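Penicillin binding protein 2X (Streptococcus thermophilus, PDB 5U47) is thought to be a penicillin-binding transpeptidase that forms peptide cross-links between glycan strands during synthesis of the septal cell wall. Local coordinates at residues 321-324 and 329-332; 508-513 and 517-522. The protein carries 1 engineered substitution. One frame throughout, in Å; residues are numbered along the deposited sequence. Where two conformers were deposited one is given.

In the fold
Both contacts lie at the surface of the transpeptidase domain, with centres about 17 Å apart and nearest atoms about 8 Å apart. They share no element. Contact 1 closes a small two-stranded hairpin, strands 323-325 and 328-330, against helix 356-366. Contact 2 starts on the end of strand 503-510, an outermost strand of the five-stranded antiparallel sheet, and folds the following loop back on itself. Contact 1 is regular pairing by two backbone bonds, with one small apolar side. Contact 2 has backbone bonds too, but it also uses an aromatic ring, a bridging water and a long lysine chain, and it is the larger interface.

Contact 1: 321-324 and 329-332; sequences NGIK and EIND
Ile323 and Ile330 pair across a small beta hairpin, strands 323-325 and 328-330, as its antiparallel hydrogen-bonded pair. Two backbone bonds join them. Ile323 N donates to Ile330 O at 2.9 Å. Ile330 N donates to Ile323 O at 2.8 Å.

The apolar contact is between the same two residues. Their side chains run side by side, and Ile323 CG2 meets Ile330 CB at 3.7 Å. CG1 of Ile323 is anti to the backbone N (chi1 -174°), while CG2 is the branch that turns to Ile330. Both side chains also touch Thr360 of helix 356-366, so this face of the hairpin rests on that helix.

The polar side chains of Lys324 and Glu329 lie on the other face. Glu329 is bent at chi2 (78°), which folds its carboxylate back across the strand pair. The two side chains cross at about a right angle, and Glu329 OE1 rests against the lysine methylenes, 3.6 Å from Lys324 CG. Lys324 NZ stays 4.6 Å from the same Glu329 OE1, too far for a salt bridge. The other oxygen, Glu329 OE2, is 3.2 Å from Asn321 O, and both are acceptors. Beyond the paired strands, Asn331 OD1 comes to 3.3 Å from Gly322 CA. The Asp332 carboxylate is hydrogen-bonded to Ser355 OG and Val357 N, which ties the end of the hairpin to the start of helix 356-366.

Pairing therefore rests on the backbone and the isoleucines. The lysine probably offsets the glutamate charge only in part, and the nearby carbonyl oxygen may make that carboxylate slightly easier to protonate.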
# COMPACT_ATOMS: atom_id res chain seq x y z
N ASN A 321 -5.53 26.50 -33.40
CA ASN A 321 -4.45 27.43 -33.04
C ASN A 321 -3.91 27.18 -31.65
O ASN A 321 -3.05 27.92 -31.17
CB ASN A 321 -4.95 28.87 -33.15
CG ASN A 321 -5.27 29.27 -34.58
OD1 ASN A 321 -6.27 29.92 -34.84
ND2 ASN A 321 -4.42 28.87 -35.51
N GLY A 322 -4.40 26.12 -31.00
CA GLY A 322 -4.00 25.84 -29.64
C GLY A 322 -4.54 26.93 -28.74
O GLY A 322 -5.49 27.63 -29.09
N ILE A 323 -3.91 27.09 -27.58
CA ILE A 323 -4.30 28.11 -26.63
C ILE A 323 -3.06 28.54 -25.89
O ILE A 323 -2.20 27.72 -25.56
CB ILE A 323 -5.42 27.62 -25.67
CG1 ILE A 323 -5.90 28.78 -24.78
CG2 ILE A 323 -4.97 26.45 -24.81
CD1 ILE A 323 -7.16 28.47 -24.01
N LYS A 324 -2.97 29.84 -25.62
CA LYS A 324 -1.78 30.41 -25.00
C LYS A 324 -2.08 30.84 -23.57
O LYS A 324 -3.06 31.52 -23.31
CB LYS A 324 -1.31 31.60 -25.83
CG LYS A 324 0.19 31.79 -25.88
CD LYS A 324 0.56 32.98 -26.76
CE LYS A 324 2.02 32.93 -27.21
NZ LYS A 324 2.98 32.71 -26.08
N GLU A 329 2.61 27.83 -24.96
CA GLU A 329 1.68 27.40 -26.01
C GLU A 329 1.16 25.99 -25.72
O GLU A 329 1.95 25.08 -25.54
CB GLU A 329 2.41 27.40 -27.36
CG GLU A 329 1.55 27.14 -28.59
CD GLU A 329 0.73 28.34 -29.06
OE1 GLU A 329 0.91 29.47 -28.54
OE2 GLU A 329 -0.09 28.15 -29.99
N ILE A 330 -0.16 25.82 -25.68
CA ILE A 330 -0.78 24.52 -25.43
C ILE A 330 -1.46 24.03 -26.71
O ILE A 330 -2.23 24.76 -27.32
CB ILE A 330 -1.78 24.59 -24.26
CG1 ILE A 330 -1.04 24.93 -22.96
CG2 ILE A 330 -2.57 23.28 -24.12
CD1 ILE A 330 -1.93 25.22 -21.76
N ASN A 331 -1.19 22.79 -27.09
CA ASN A 331 -1.75 22.19 -28.30
C ASN A 331 -2.23 20.76 -28.06
O ASN A 331 -1.82 20.11 -27.10
CB ASN A 331 -0.69 22.21 -29.40
CG ASN A 331 -0.42 23.60 -29.93
OD1 ASN A 331 -1.26 24.19 -30.63
ND2 ASN A 331 0.76 24.12 -29.64
N ASP A 332 -3.10 20.28 -28.94
CA ASP A 332 -3.60 18.91 -28.85
C ASP A 332 -2.61 17.91 -29.45
O ASP A 332 -1.76 18.28 -30.27
CB ASP A 332 -4.99 18.79 -29.48
CG ASP A 332 -6.09 19.43 -28.62
OD1 ASP A 332 -5.78 19.87 -27.49
OD2 ASP A 332 -7.26 19.47 -29.05

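Contact 2: 508-513 and 517-522; sequences TAQVPD and GTYKVG
Val511 and Lys520 meet where the connection between strands 503-510 and 526-534 of the transpeptidase sheet doubles back on itself. Strand 503-510 appears to carry the Lys-Ser-Gly type motif of penicillin-binding proteins, and the loop begins a few residues beyond it. Two backbone bonds close the loop. Lys520 N donates to Val511 O at 2.8 Å. Asp513 N donates to Thr518 O at 2.9 Å, and this donor stands 37° out of the carbonyl plane. A weak bond from Gly517 N to Asp513 O spans the turn.

The Lys520 side chain can be followed outward. Its first torsion (chi1 -64°) sets CG anti to the carbonyl carbon. CB and CG both pass beside Val511 O. Lys520 CG also touches Asp513 CB at 3.7 Å, where the two side chains cross at about a right angle. Beyond CG the chain is fully extended, and Lys520 CE passes 3.9 Å from Pro512 O. The tip does not bond to Asp513; NZ forms a salt bridge with Glu549 instead.

Tyr519 packs against the other arm of the loop. Gln510 CB lies over one face of the Tyr519 ring, a CH-pi contact 3.8 Å from the centroid. Gln510 CG touches Tyr519 CB at 3.4 Å. The glutamine amide stands 79° from the plane of the ring, so the two do not stack. Val511 C is at the ring edge, and Pro512 CG lies beside CE1. Tyr519 OH is hydrogen-bonded to Glu292, which anchors the tip of the ring to another loop. One water bridges the two arms: it accepts from Val511 N at 2.7 Å and lies 2.8 Å from Lys520 O, to which it can donate.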
# COMPACT_ATOMS: atom_id res chain seq x y z
N THR A 508 -1.59 10.29 -21.37
CA THR A 508 -0.23 10.34 -21.84
C THR A 508 0.28 11.50 -21.02
O THR A 508 -0.50 12.42 -20.69
CB THR A 508 -0.11 10.66 -23.34
OG1 THR A 508 -0.72 11.93 -23.62
CG2 THR A 508 -0.77 9.58 -24.18
N ALA A 509 1.54 11.43 -20.63
CA ALA A 509 2.15 12.50 -19.88
C ALA A 509 3.57 12.65 -20.36
O ALA A 509 4.28 11.66 -20.64
CB ALA A 509 2.11 12.21 -18.38
N GLN A 510 3.96 13.91 -20.46
CA GLN A 510 5.29 14.27 -20.85
C GLN A 510 6.16 13.92 -19.62
O GLN A 510 5.71 14.09 -18.47
CB GLN A 510 5.33 15.77 -21.15
CG GLN A 510 6.05 16.14 -22.42
CD GLN A 510 5.26 15.78 -23.66
OE1 GLN A 510 4.09 15.38 -23.58
NE2 GLN A 510 5.88 15.95 -24.83
N VAL A 511 7.36 13.41 -19.85
CA VAL A 511 8.25 13.05 -18.76
C VAL A 511 9.44 14.01 -18.69
O VAL A 511 10.03 14.31 -19.73
CB VAL A 511 8.78 11.61 -18.90
CG1 VAL A 511 9.79 11.29 -17.80
CG2 VAL A 511 7.63 10.62 -18.85
N PRO A 512 9.77 14.52 -17.48
CA PRO A 512 10.92 15.40 -17.33
C PRO A 512 12.25 14.68 -17.49
O PRO A 512 12.37 13.50 -17.14
CB PRO A 512 10.80 15.92 -15.89
CG PRO A 512 9.38 15.73 -15.53
CD PRO A 512 8.98 14.47 -16.23
N ASP A 513 13.24 15.40 -18.01
CA ASP A 513 14.58 14.88 -18.24
C ASP A 513 15.46 15.50 -17.15
O ASP A 513 15.34 16.69 -16.86
CB ASP A 513 15.05 15.30 -19.64
CG ASP A 513 16.22 14.46 -20.17
OD1 ASP A 513 16.88 13.75 -19.38
OD2 ASP A 513 16.46 14.52 -21.39
N GLY A 517 16.25 19.18 -17.58
CA GLY A 517 15.20 19.69 -16.69
C GLY A 517 13.84 19.64 -17.38
O GLY A 517 12.85 19.22 -16.78
N THR A 518 13.81 20.09 -18.63
CA THR A 518 12.59 20.10 -19.45
C THR A 518 12.18 18.69 -19.89
O THR A 518 12.92 17.72 -19.70
CB THR A 518 12.77 20.99 -20.70
OG1 THR A 518 13.93 20.57 -21.42
CG2 THR A 518 12.91 22.47 -20.30
N TYR A 519 11.01 18.59 -20.51
CA TYR A 519 10.47 17.32 -20.95
C TYR A 519 11.28 16.62 -22.06
O TYR A 519 11.85 17.27 -22.93
CB TYR A 519 9.02 17.50 -21.43
CG TYR A 519 8.09 18.05 -20.37
CD1 TYR A 519 7.87 17.35 -19.19
CD2 TYR A 519 7.40 19.24 -20.57
CE1 TYR A 519 7.01 17.83 -18.21
CE2 TYR A 519 6.53 19.73 -19.60
CZ TYR A 519 6.35 19.02 -18.42
OH TYR A 519 5.50 19.48 -17.45
N LYS A 520 11.32 15.29 -22.00
CA LYS A 520 11.99 14.48 -23.02
C LYS A 520 11.18 14.55 -24.32
O LYS A 520 9.95 14.66 -24.28
CB LYS A 520 12.13 13.02 -22.59
CG LYS A 520 13.00 12.80 -21.37
CD LYS A 520 13.02 11.33 -21.00
CE LYS A 520 13.85 11.05 -19.76
NZ LYS A 520 13.77 9.62 -19.37
N VAL A 521 11.87 14.47 -25.45
CA VAL A 521 11.23 14.59 -26.77
C VAL A 521 11.14 13.30 -27.59
O VAL A 521 10.41 13.26 -28.58
CB VAL A 521 11.92 15.70 -27.61
CG1 VAL A 521 11.60 17.07 -27.04
CG2 VAL A 521 13.43 15.48 -27.69
N GLY A 522 11.83 12.24 -27.17
CA GLY A 522 11.82 10.98 -27.92
C GLY A 522 10.44 10.38 -28.15
O GLY A 522 9.50 10.67 -27.41
O HOH W 1 8.14 13.43 -22.46